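Local coordinates for protein acetyltransferase-like, GNAT family (PDB 3EY5) that probably transfers an acetyl group to an amine nitrogen, as enzymes of the GNAT N-acetyltransferase family do, at residues 65-79 against 95-109. Numbering follows the deposited sequence.
Sequences ITYWDFDEFYYVEHF and LEHLCEFLKRPIVLE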
ATOM      1  N   ILE A  65       0.389  -6.283   4.107  1.00 18.13           N
ATOM      2  CA  ILE A  65       0.812  -5.192   3.278  1.00 18.43           C
ATOM      3  C   ILE A  65       1.130  -5.807   1.950  1.00 18.65           C
ATOM      4  O   ILE A  65       1.690  -6.909   1.865  1.00 19.48           O
ATOM      5  CB  ILE A  65       2.081  -4.465   3.873  1.00 19.39           C
ATOM      6  CG1 ILE A  65       2.637  -3.398   2.909  1.00 20.41           C
ATOM      7  CG2 ILE A  65       3.200  -5.468   4.200  1.00 19.40           C
ATOM      8  CD1 ILE A  65       3.183  -2.170   3.638  1.00 24.84           C
ATOM      9  N   THR A  66       0.760  -5.107   0.901  1.00 17.78           N
ATOM     10  CA  THR A  66       1.061  -5.562  -0.438  1.00 17.54           C
ATOM     11  C   THR A  66       1.877  -4.446  -1.053  1.00 17.02           C
ATOM     12  O   THR A  66       1.635  -3.257  -0.771  1.00 15.68           O
ATOM     13  CB  THR A  66      -0.261  -5.760  -1.280  1.00 17.81           C
ATOM     14  OG1 THR A  66      -0.977  -4.519  -1.371  1.00 20.66           O
ATOM     15  CG2 THR A  66      -1.135  -6.708  -0.611  1.00 15.64           C
ATOM     16  N   TYR A  67       2.875  -4.821  -1.832  1.00 15.76           N
ATOM     17  CA  TYR A  67       3.692  -3.844  -2.482  1.00 15.91           C
ATOM     18  C   TYR A  67       4.258  -4.381  -3.788  1.00 17.01           C
ATOM     19  O   TYR A  67       4.347  -5.598  -4.031  1.00 16.51           O
ATOM     20  CB  TYR A  67       4.803  -3.338  -1.531  1.00 16.57           C
ATOM     21  CG  TYR A  67       5.872  -4.357  -1.257  1.00 16.06           C
ATOM     22  CD1 TYR A  67       6.912  -4.548  -2.154  1.00 17.85           C
ATOM     23  CD2 TYR A  67       5.831  -5.161  -0.102  1.00 19.16           C
ATOM     24  CE1 TYR A  67       7.890  -5.490  -1.929  1.00 20.05           C
ATOM     25  CE2 TYR A  67       6.833  -6.131   0.142  1.00 19.24           C
ATOM     26  CZ  TYR A  67       7.840  -6.287  -0.791  1.00 19.52           C
ATOM     27  OH  TYR A  67       8.828  -7.203  -0.597  1.00 20.65           O
ATOM     28  N   TRP A  68       4.648  -3.441  -4.633  1.00 18.33           N
ATOM     29  CA  TRP A  68       5.321  -3.746  -5.865  1.00 18.49           C
ATOM     30  C   TRP A  68       6.777  -3.312  -5.779  1.00 19.01           C
ATOM     31  O   TRP A  68       7.120  -2.246  -5.239  1.00 17.47           O
ATOM     32  CB  TRP A  68       4.681  -3.003  -7.016  1.00 18.58           C
ATOM     33  CG  TRP A  68       3.272  -3.355  -7.244  1.00 19.05           C
ATOM     34  CD1 TRP A  68       2.199  -2.987  -6.463  1.00 16.86           C
ATOM     35  CD2 TRP A  68       2.744  -4.136  -8.323  1.00 18.01           C
ATOM     36  NE1 TRP A  68       1.052  -3.492  -6.978  1.00 19.00           N
ATOM     37  CE2 TRP A  68       1.346  -4.205  -8.126  1.00 19.87           C
ATOM     38  CE3 TRP A  68       3.321  -4.807  -9.426  1.00 21.42           C
ATOM     39  CZ2 TRP A  68       0.498  -4.880  -9.008  1.00 19.60           C
ATOM     40  CZ3 TRP A  68       2.476  -5.500 -10.309  1.00 20.90           C
ATOM     41  CH2 TRP A  68       1.082  -5.529 -10.094  1.00 21.24           C
ATOM     42  N   ASP A  69       7.603  -4.146  -6.389  1.00 20.53           N
ATOM     43  CA  ASP A  69       9.025  -3.934  -6.537  1.00 22.83           C
ATOM     44  C   ASP A  69       9.264  -3.348  -7.948  1.00 23.59           C
ATOM     45  O   ASP A  69       8.986  -4.013  -8.940  1.00 23.45           O
ATOM     46  CB  ASP A  69       9.682  -5.300  -6.346  1.00 23.54           C
ATOM     47  CG  ASP A  69      11.165  -5.325  -6.728  1.00 29.39           C
ATOM     48  OD1 ASP A  69      11.837  -4.247  -6.772  1.00 33.09           O
ATOM     49  OD2 ASP A  69      11.668  -6.460  -6.972  1.00 33.36           O
ATOM     50  N   PHE A  70       9.757  -2.109  -8.028  1.00 25.20           N
ATOM     51  CA  PHE A  70      10.069  -1.433  -9.303  1.00 27.28           C
ATOM     52  C   PHE A  70      11.550  -1.064  -9.442  1.00 28.77           C
ATOM     53  O   PHE A  70      11.892  -0.047 -10.057  1.00 29.67           O
ATOM     54  CB  PHE A  70       9.249  -0.146  -9.494  1.00 27.59           C
ATOM     55  CG  PHE A  70       7.788  -0.369  -9.741  1.00 29.13           C
ATOM     56  CD1 PHE A  70       6.854  -0.070  -8.761  1.00 31.76           C
ATOM     57  CD2 PHE A  70       7.332  -0.866 -10.960  1.00 32.63           C
ATOM     58  CE1 PHE A  70       5.490  -0.258  -8.996  1.00 30.66           C
ATOM     59  CE2 PHE A  70       5.971  -1.069 -11.187  1.00 32.92           C
ATOM     60  CZ  PHE A  70       5.054  -0.764 -10.193  1.00 32.63           C
ATOM     61  N   ASP A  71      12.431  -1.886  -8.873  1.00 29.88           N
ATOM     62  CA  ASP A  71      13.899  -1.772  -9.046  1.00 30.33           C
ATOM     63  C   ASP A  71      14.473  -0.487  -8.470  0.50 29.62           C
ATOM     64  O   ASP A  71      15.397  -0.538  -7.684  0.50 30.25           O
ATOM     65  CB  ASP A  71      14.353  -1.945 -10.508  1.00 31.93           C
ATOM     66  CG  ASP A  71      13.563  -3.004 -11.251  1.00 36.26           C
ATOM     67  OD1 ASP A  71      13.679  -4.200 -10.892  1.00 39.78           O
ATOM     68  OD2 ASP A  71      12.830  -2.622 -12.198  1.00 41.94           O
ATOM     69  N   GLU A  72      13.947   0.664  -8.867  0.50 28.39           N
ATOM     70  CA  GLU A  72      14.366   1.922  -8.263  0.50 27.38           C
ATOM     71  C   GLU A  72      13.704   2.178  -6.908  0.50 26.15           C
ATOM     72  O   GLU A  72      14.314   2.795  -6.038  0.50 26.13           O
ATOM     73  CB  GLU A  72      14.067   3.107  -9.191  0.50 27.70           C
ATOM     74  CG  GLU A  72      14.739   3.019 -10.547  0.50 30.26           C
ATOM     75  CD  GLU A  72      13.791   2.588 -11.652  0.50 32.94           C
ATOM     76  OE1 GLU A  72      12.603   2.312 -11.358  0.50 32.74           O
ATOM     77  OE2 GLU A  72      14.238   2.544 -12.821  0.50 35.11           O
ATOM     78  N   PHE A  73      12.459   1.714  -6.749  1.00 24.42           N
ATOM     79  CA  PHE A  73      11.601   2.052  -5.589  1.00 21.84           C
ATOM     80  C   PHE A  73      10.566   0.953  -5.404  1.00 19.61           C
ATOM     81  O   PHE A  73      10.368   0.121  -6.323  1.00 17.29           O
ATOM     82  CB  PHE A  73      10.870   3.393  -5.776  1.00 20.74           C
ATOM     83  CG  PHE A  73       9.897   3.389  -6.921  1.00 21.13           C
ATOM     84  CD1 PHE A  73       8.535   3.226  -6.702  1.00 21.42           C
ATOM     85  CD2 PHE A  73      10.332   3.575  -8.211  1.00 21.98           C
ATOM     86  CE1 PHE A  73       7.641   3.213  -7.758  1.00 22.89           C
ATOM     87  CE2 PHE A  73       9.429   3.545  -9.286  1.00 22.24           C
ATOM     88  CZ  PHE A  73       8.090   3.372  -9.059  1.00 22.34           C
ATOM     89  N   TYR A  74       9.899   1.003  -4.235  1.00 16.63           N
ATOM     90  CA  TYR A  74       8.775   0.167  -3.881  1.00 14.68           C
ATOM     91  C   TYR A  74       7.468   0.990  -3.776  1.00 15.19           C
ATOM     92  O   TYR A  74       7.459   2.123  -3.236  1.00 13.11           O
ATOM     93  CB  TYR A  74       9.027  -0.499  -2.518  1.00 14.71           C
ATOM     94  CG  TYR A  74      10.221  -1.430  -2.460  1.00 14.53           C
ATOM     95  CD1 TYR A  74      10.229  -2.644  -3.148  1.00 14.51           C
ATOM     96  CD2 TYR A  74      11.336  -1.096  -1.705  1.00 16.88           C
ATOM     97  CE1 TYR A  74      11.350  -3.513  -3.089  1.00 15.21           C
ATOM     98  CE2 TYR A  74      12.458  -1.952  -1.619  1.00 17.60           C
ATOM     99  CZ  TYR A  74      12.451  -3.151  -2.309  1.00 16.92           C
ATOM    100  OH  TYR A  74      13.558  -3.957  -2.220  1.00 17.07           O
ATOM    101  N   TYR A  75       6.378   0.397  -4.273  1.00 13.77           N
ATOM    102  CA  TYR A  75       5.058   1.028  -4.220  1.00 15.23           C
ATOM    103  C   TYR A  75       4.163   0.228  -3.300  1.00 15.26           C
ATOM    104  O   TYR A  75       3.959  -0.982  -3.534  1.00 14.80           O
ATOM    105  CB  TYR A  75       4.403   1.074  -5.603  1.00 14.06           C
ATOM    106  CG  TYR A  75       2.985   1.567  -5.534  1.00 16.74           C
ATOM    107  CD1 TYR A  75       2.696   2.862  -5.056  1.00 16.76           C
ATOM    108  CD2 TYR A  75       1.917   0.747  -5.921  1.00 19.83           C
ATOM    109  CE1 TYR A  75       1.395   3.316  -4.974  1.00 19.14           C
ATOM    110  CE2 TYR A  75       0.597   1.207  -5.851  1.00 19.35           C
ATOM    111  CZ  TYR A  75       0.359   2.490  -5.359  1.00 21.09           C
ATOM    112  OH  TYR A  75      -0.927   2.992  -5.301  1.00 25.82           O
ATOM    113  N   VAL A  76       3.667   0.870  -2.244  1.00 16.24           N
ATOM    114  CA  VAL A  76       2.796   0.179  -1.307  1.00 17.17           C
ATOM    115  C   VAL A  76       1.340   0.281  -1.812  1.00 18.44           C
ATOM    116  O   VAL A  76       0.756   1.390  -1.908  1.00 19.19           O
ATOM    117  CB  VAL A  76       2.950   0.677   0.162  1.00 17.25           C
ATOM    118  CG1 VAL A  76       1.845   0.082   1.015  1.00 18.68           C
ATOM    119  CG2 VAL A  76       4.353   0.286   0.737  1.00 14.45           C
ATOM    120  N   GLU A  77       0.764  -0.860  -2.181  1.00 18.04           N
ATOM    121  CA  GLU A  77      -0.589  -0.832  -2.745  1.00 18.54           C
ATOM    122  C   GLU A  77      -1.638  -0.828  -1.619  1.00 18.36           C
ATOM    123  O   GLU A  77      -2.415   0.131  -1.490  1.00 19.46           O
ATOM    124  CB  GLU A  77      -0.797  -1.977  -3.753  1.00 18.85           C
ATOM    125  CG  GLU A  77      -1.813  -1.651  -4.834  1.00 21.02           C
ATOM    126  CD  GLU A  77      -2.216  -2.861  -5.668  1.00 23.94           C
ATOM    127  OE1 GLU A  77      -1.434  -3.811  -5.753  1.00 27.04           O
ATOM    128  OE2 GLU A  77      -3.325  -2.878  -6.234  1.00 28.06           O
ATOM    129  N   HIS A  78      -1.656  -1.855  -0.779  1.00 16.28           N
ATOM    130  CA  HIS A  78      -2.506  -1.785   0.398  1.00 14.68           C
ATOM    131  C   HIS A  78      -1.767  -2.131   1.643  1.00 14.74           C
ATOM    132  O   HIS A  78      -0.819  -2.903   1.643  1.00 12.33           O
ATOM    133  CB  HIS A  78      -3.692  -2.718   0.284  1.00 15.14           C
ATOM    134  CG  HIS A  78      -4.611  -2.374  -0.829  1.00 12.10           C
ATOM    135  ND1 HIS A  78      -4.626  -3.062  -2.017  1.00 12.33           N
ATOM    136  CD2 HIS A  78      -5.522  -1.392  -0.949  1.00 12.62           C
ATOM    137  CE1 HIS A  78      -5.524  -2.532  -2.822  1.00 12.08           C
ATOM    138  NE2 HIS A  78      -6.087  -1.516  -2.197  1.00 13.28           N
ATOM    139  N   PHE A  79      -2.239  -1.535   2.716  1.00 14.85           N
ATOM    140  CA  PHE A  79      -1.619  -1.690   3.975  1.00 16.43           C
ATOM    141  C   PHE A  79      -2.723  -1.546   5.027  1.00 15.92           C
ATOM    142  O   PHE A  79      -3.397  -0.524   5.065  1.00 14.16           O
ATOM    143  CB  PHE A  79      -0.573  -0.587   4.129  1.00 17.35           C
ATOM    144  CG  PHE A  79       0.017  -0.515   5.479  1.00 22.01           C
ATOM    145  CD1 PHE A  79      -0.155   0.634   6.261  1.00 29.34           C
ATOM    146  CD2 PHE A  79       0.737  -1.584   5.989  1.00 26.71           C
ATOM    147  CE1 PHE A  79       0.392   0.712   7.563  1.00 31.53           C
ATOM    148  CE2 PHE A  79       1.309  -1.522   7.282  1.00 29.50           C
ATOM    149  CZ  PHE A  79       1.135  -0.374   8.068  1.00 30.20           C
ATOM    150  N   LEU A  95       5.093   0.692  10.669  1.00 22.91           N
ATOM    151  CA  LEU A  95       5.677   1.612   9.704  1.00 23.81           C
ATOM    152  C   LEU A  95       7.174   1.660   9.928  1.00 23.33           C
ATOM    153  O   LEU A  95       7.951   1.568   8.990  1.00 22.79           O
ATOM    154  CB  LEU A  95       5.119   3.010   9.909  1.00 24.19           C
ATOM    155  CG  LEU A  95       4.520   3.601   8.676  1.00 25.81           C
ATOM    156  CD1 LEU A  95       3.237   2.796   8.468  1.00 29.07           C
ATOM    157  CD2 LEU A  95       4.205   5.064   8.954  1.00 25.78           C
ATOM    158  N   GLU A  96       7.544   1.793  11.195  1.00 23.22           N
ATOM    159  CA  GLU A  96       8.921   1.734  11.637  1.00 23.80           C
ATOM    160  C   GLU A  96       9.720   0.549  11.061  1.00 23.57           C
ATOM    161  O   GLU A  96      10.784   0.755  10.470  1.00 24.08           O
ATOM    162  CB  GLU A  96       8.915   1.712  13.155  1.00 24.46           C
ATOM    163  CG  GLU A  96      10.169   1.255  13.844  1.00 28.16           C
ATOM    164  CD  GLU A  96       9.974   1.190  15.374  1.00 33.13           C
ATOM    165  OE1 GLU A  96       8.810   1.251  15.851  1.00 33.33           O
ATOM    166  OE2 GLU A  96      10.988   1.088  16.103  1.00 36.04           O
ATOM    167  N   HIS A  97       9.216  -0.675  11.218  1.00 22.96           N
ATOM    168  CA  HIS A  97       9.905  -1.846  10.662  0.50 22.92           C
ATOM    169  C   HIS A  97       9.738  -1.990   9.144  1.00 22.99           C
ATOM    170  O   HIS A  97      10.531  -2.661   8.496  1.00 22.57           O
ATOM    171  CB  HIS A  97       9.507  -3.157  11.365  0.50 23.00           C
ATOM    172  CG  HIS A  97      10.219  -4.356  10.819  0.50 21.91           C
ATOM    173  ND1 HIS A  97      11.503  -4.694  11.189  0.50 22.13           N
ATOM    174  CD2 HIS A  97       9.845  -5.268   9.895  0.50 19.16           C
ATOM    175  CE1 HIS A  97      11.877  -5.775  10.531  0.50 22.23           C
ATOM    176  NE2 HIS A  97      10.892  -6.137   9.730  0.50 20.99           N
ATOM    177  N   LEU A  98       8.720  -1.349   8.572  1.00 22.90           N
ATOM    178  CA  LEU A  98       8.542  -1.387   7.142  1.00 23.63           C
ATOM    179  C   LEU A  98       9.724  -0.708   6.453  1.00 24.57           C
ATOM    180  O   LEU A  98      10.218  -1.174   5.433  1.00 23.96           O
ATOM    181  CB  LEU A  98       7.217  -0.718   6.711  1.00 22.73           C
ATOM    182  CG  LEU A  98       7.110  -0.582   5.181  1.00 22.72           C
ATOM    183  CD1 LEU A  98       6.993  -1.940   4.486  1.00 23.85           C
ATOM    184  CD2 LEU A  98       5.971   0.339   4.747  1.00 25.16           C
ATOM    185  N   CYS A  99      10.135   0.426   6.999  1.00 25.63           N
ATOM    186  CA  CYS A  99      11.356   1.115   6.566  1.00 27.46           C
ATOM    187  C   CYS A  99      12.666   0.349   6.772  1.00 26.82           C
ATOM    188  O   CYS A  99      13.640   0.604   6.089  1.00 27.06           O
ATOM    189  CB  CYS A  99      11.419   2.481   7.242  1.00 27.31           C
ATOM    190  SG  CYS A  99       9.982   3.447   6.744  1.00 33.43           S
ATOM    191  N   GLU A 100      12.689  -0.597   7.697  1.00 27.43           N
ATOM    192  CA  GLU A 100      13.840  -1.502   7.815  1.00 28.00           C
ATOM    193  C   GLU A 100      13.786  -2.571   6.721  1.00 27.52           C
ATOM    194  O   GLU A 100      14.802  -2.939   6.119  1.00 28.57           O
ATOM    195  CB  GLU A 100      13.864  -2.188   9.176  1.00 27.50           C
ATOM    196  CG  GLU A 100      13.677  -1.264  10.359  1.00 31.79           C
ATOM    197  CD  GLU A 100      13.759  -2.009  11.703  1.00 36.18           C
ATOM    198  OE1 GLU A 100      14.610  -2.935  11.838  1.00 37.45           O
ATOM    199  OE2 GLU A 100      12.982  -1.659  12.630  1.00 37.96           O
ATOM    200  N   PHE A 101      12.584  -3.086   6.488  1.00 26.55           N
ATOM    201  CA  PHE A 101      12.391  -4.247   5.632  1.00 25.46           C
ATOM    202  C   PHE A 101      12.579  -3.865   4.174  1.00 25.02           C
ATOM    203  O   PHE A 101      13.139  -4.652   3.390  1.00 24.38           O
ATOM    204  CB  PHE A 101      11.000  -4.806   5.897  1.00 25.89           C
ATOM    205  CG  PHE A 101      10.665  -6.055   5.122  1.00 26.88           C
ATOM    206  CD1 PHE A 101      11.383  -7.237   5.314  1.00 26.31           C
ATOM    207  CD2 PHE A 101       9.581  -6.059   4.236  1.00 25.45           C
ATOM    208  CE1 PHE A 101      11.063  -8.379   4.609  1.00 25.07           C
ATOM    209  CE2 PHE A 101       9.242  -7.196   3.537  1.00 25.71           C
ATOM    210  CZ  PHE A 101       9.980  -8.367   3.718  1.00 26.06           C
ATOM    211  N   LEU A 102      12.109  -2.660   3.825  1.00 23.27           N
ATOM    212  CA  LEU A 102      12.230  -2.098   2.478  1.00 23.04           C
ATOM    213  C   LEU A 102      13.181  -0.894   2.540  1.00 24.00           C
ATOM    214  O   LEU A 102      12.893   0.119   3.203  1.00 25.57           O
ATOM    215  CB  LEU A 102      10.853  -1.683   1.915  1.00 21.42           C
ATOM    216  CG  LEU A 102       9.706  -2.706   1.846  1.00 18.31           C
ATOM    217  CD1 LEU A 102       8.478  -2.081   1.303  1.00 14.38           C
ATOM    218  CD2 LEU A 102      10.046  -3.938   1.009  1.00 13.92           C
ATOM    219  N   LYS A 103      14.334  -1.013   1.898  1.00 23.78           N
ATOM    220  CA  LYS A 103      15.364  -0.004   2.041  1.00 23.81           C
ATOM    221  C   LYS A 103      15.405   0.984   0.867  1.00 23.12           C
ATOM    222  O   LYS A 103      15.667   2.175   1.068  1.00 23.02           O
ATOM    223  CB  LYS A 103      16.723  -0.678   2.270  1.00 25.21           C
ATOM    224  CG  LYS A 103      16.974  -1.038   3.734  1.00 26.92           C
ATOM    225  CD  LYS A 103      17.474   0.207   4.439  1.00 29.89           C
ATOM    226  CE  LYS A 103      16.914   0.332   5.807  1.00 31.66           C
ATOM    227  NZ  LYS A 103      16.912   1.766   6.133  1.00 34.19           N
ATOM    228  N   ARG A 104      15.101   0.518  -0.343  1.00 22.16           N
ATOM    229  CA  ARG A 104      14.924   1.457  -1.469  1.00 21.48           C
ATOM    230  C   ARG A 104      13.742   2.407  -1.166  1.00 19.66           C
ATOM    231  O   ARG A 104      12.942   2.102  -0.289  1.00 20.11           O
ATOM    232  CB  ARG A 104      14.732   0.719  -2.792  1.00 21.77           C
ATOM    233  CG  ARG A 104      15.639  -0.500  -2.970  1.00 23.01           C
ATOM    234  CD  ARG A 104      15.490  -1.073  -4.368  1.00 27.07           C
ATOM    235  NE  ARG A 104      16.220  -2.330  -4.524  1.00 31.05           N
ATOM    236  CZ  ARG A 104      17.535  -2.400  -4.772  1.00 33.00           C
ATOM    237  NH1 ARG A 104      18.130  -3.575  -4.896  1.00 33.08           N
ATOM    238  NH2 ARG A 104      18.271  -1.296  -4.891  1.00 31.83           N
ATOM    239  N   PRO A 105      13.644   3.560  -1.866  1.00 18.56           N
ATOM    240  CA  PRO A 105      12.517   4.494  -1.594  1.00 17.83           C
ATOM    241  C   PRO A 105      11.121   3.827  -1.665  1.00 17.07           C
ATOM    242  O   PRO A 105      10.896   2.857  -2.415  1.00 16.30           O
ATOM    243  CB  PRO A 105      12.660   5.554  -2.676  1.00 17.44           C
ATOM    244  CG  PRO A 105      14.196   5.490  -3.087  1.00 18.21           C
ATOM    245  CD  PRO A 105      14.507   4.030  -2.983  1.00 17.96           C
ATOM    246  N   ILE A 106      10.219   4.300  -0.824  1.00 16.41           N
ATOM    247  CA  ILE A 106       8.896   3.667  -0.681  1.00 15.67           C
ATOM    248  C   ILE A 106       7.895   4.719  -1.089  1.00 15.40           C
ATOM    249  O   ILE A 106       7.940   5.844  -0.582  1.00 15.60           O
ATOM    250  CB  ILE A 106       8.591   3.270   0.756  1.00 16.10           C
ATOM    251  CG1 ILE A 106       9.652   2.313   1.306  1.00 15.93           C
ATOM    252  CG2 ILE A 106       7.155   2.631   0.859  1.00 15.14           C
ATOM    253  CD1 ILE A 106       9.454   2.034   2.767  1.00 17.43           C
ATOM    254  N   VAL A 107       7.019   4.349  -2.010  1.00 14.67           N
ATOM    255  CA  VAL A 107       5.974   5.248  -2.461  1.00 15.25           C
ATOM    256  C   VAL A 107       4.637   4.670  -2.024  1.00 15.49           C
ATOM    257  O   VAL A 107       4.395   3.467  -2.169  1.00 15.28           O
ATOM    258  CB  VAL A 107       5.998   5.448  -3.998  1.00 14.86           C
ATOM    259  CG1 VAL A 107       4.910   6.447  -4.437  1.00 12.90           C
ATOM    260  CG2 VAL A 107       7.436   5.897  -4.495  1.00 13.66           C
ATOM    261  N   LEU A 108       3.775   5.528  -1.484  1.00 16.85           N
ATOM    262  CA  LEU A 108       2.341   5.163  -1.300  1.00 18.30           C
ATOM    263  C   LEU A 108       1.397   6.328  -1.707  1.00 18.14           C
ATOM    264  O   LEU A 108       1.861   7.460  -1.917  1.00 17.94           O
ATOM    265  CB  LEU A 108       2.083   4.713   0.129  1.00 18.34           C
ATOM    266  CG  LEU A 108       2.469   5.735   1.220  1.00 21.74           C
ATOM    267  CD1 LEU A 108       1.519   6.888   1.249  1.00 24.31           C
ATOM    268  CD2 LEU A 108       2.427   5.077   2.552  1.00 25.93           C
ATOM    269  N   GLU A 109       0.107   6.034  -1.860  1.00 18.24           N
ATOM    270  CA  GLU A 109      -0.916   7.066  -2.133  1.00 19.04           C
ATOM    271  C   GLU A 109      -1.727   7.345  -0.868  1.00 18.56           C
ATOM    272  O   GLU A 109      -2.009   6.415  -0.081  1.00 19.01           O
ATOM    273  CB  GLU A 109      -1.894   6.624  -3.214  1.00 18.94           C
ATOM    274  CG  GLU A 109      -1.284   5.928  -4.429  1.00 25.19           C
ATOM    275  CD  GLU A 109      -2.350   5.528  -5.466  1.00 30.65           C
ATOM    276  OE1 GLU A 109      -3.547   5.791  -5.214  1.00 34.83           O
ATOM    277  OE2 GLU A 109      -2.010   4.950  -6.533  1.00 31.35           O
TER
HETATM  278  O   HOH W   1      15.195  -2.890  -0.212  1.00 18.29           O
HETATM  279  O   HOH W   2      -0.544   3.386  -1.333  1.00 21.41           O
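L102, the residue that leaves the helix, sets CD2 squarely over the centre of the Y74 ring (4.0 Å to the centroid, 6° off the normal); the same methyl lies above one face of Y67, nearer its rim and closest to CZ (3.7 Å), so one leucine branch serves two tyrosines. Y67 CG stands between the backbone N and the carbonyl carbon (chi1 71°), which brings the ring beside L102, and chi2 turns its face to the methyl. R104, extended from CG to NE, runs its aliphatic part past Y74, CG 3.7 Å from Y74 CE2, with guanidinium and ring planes 45° apart. In the plane of the Y74 ring, a water bridges its hydroxyl to K103 N, from which it accepts. An alanine in place of Y74 would probably leave L102 CD2 without one of its two rings and this water without its phenolic partner. Beneath the rings the backbones pair as parallel strands: Y74 N donates to P105 O, V107 N to Y74 O (2.6 Å) and V76 N to V107 O, all nearly straight. V76 CG2 meets I106 CG2 at 3.7 Å on the same side of the sheet as Y74, and there I65 CD1 packs against both L98 methyls and F79 CE1 against L95 CD1 (3.6 Å). On the other side, F73 CD1 touches V107 CG2, while Y75 OH comes 2.6 Å from E109 OE2; Y75 OH hydrogen-bonds to Y177 and E109 OE2 to Y137. The contact joins elements of the beta-alpha-beta unit of strand 74-81, helix 90-101 and strand 106-110, central to the GNAT fold, with I65 and Y67 added from antiparallel neighbour 60-69; the helix packs across one side of the mixed sheet, and strand 149-156 flanks 106-110.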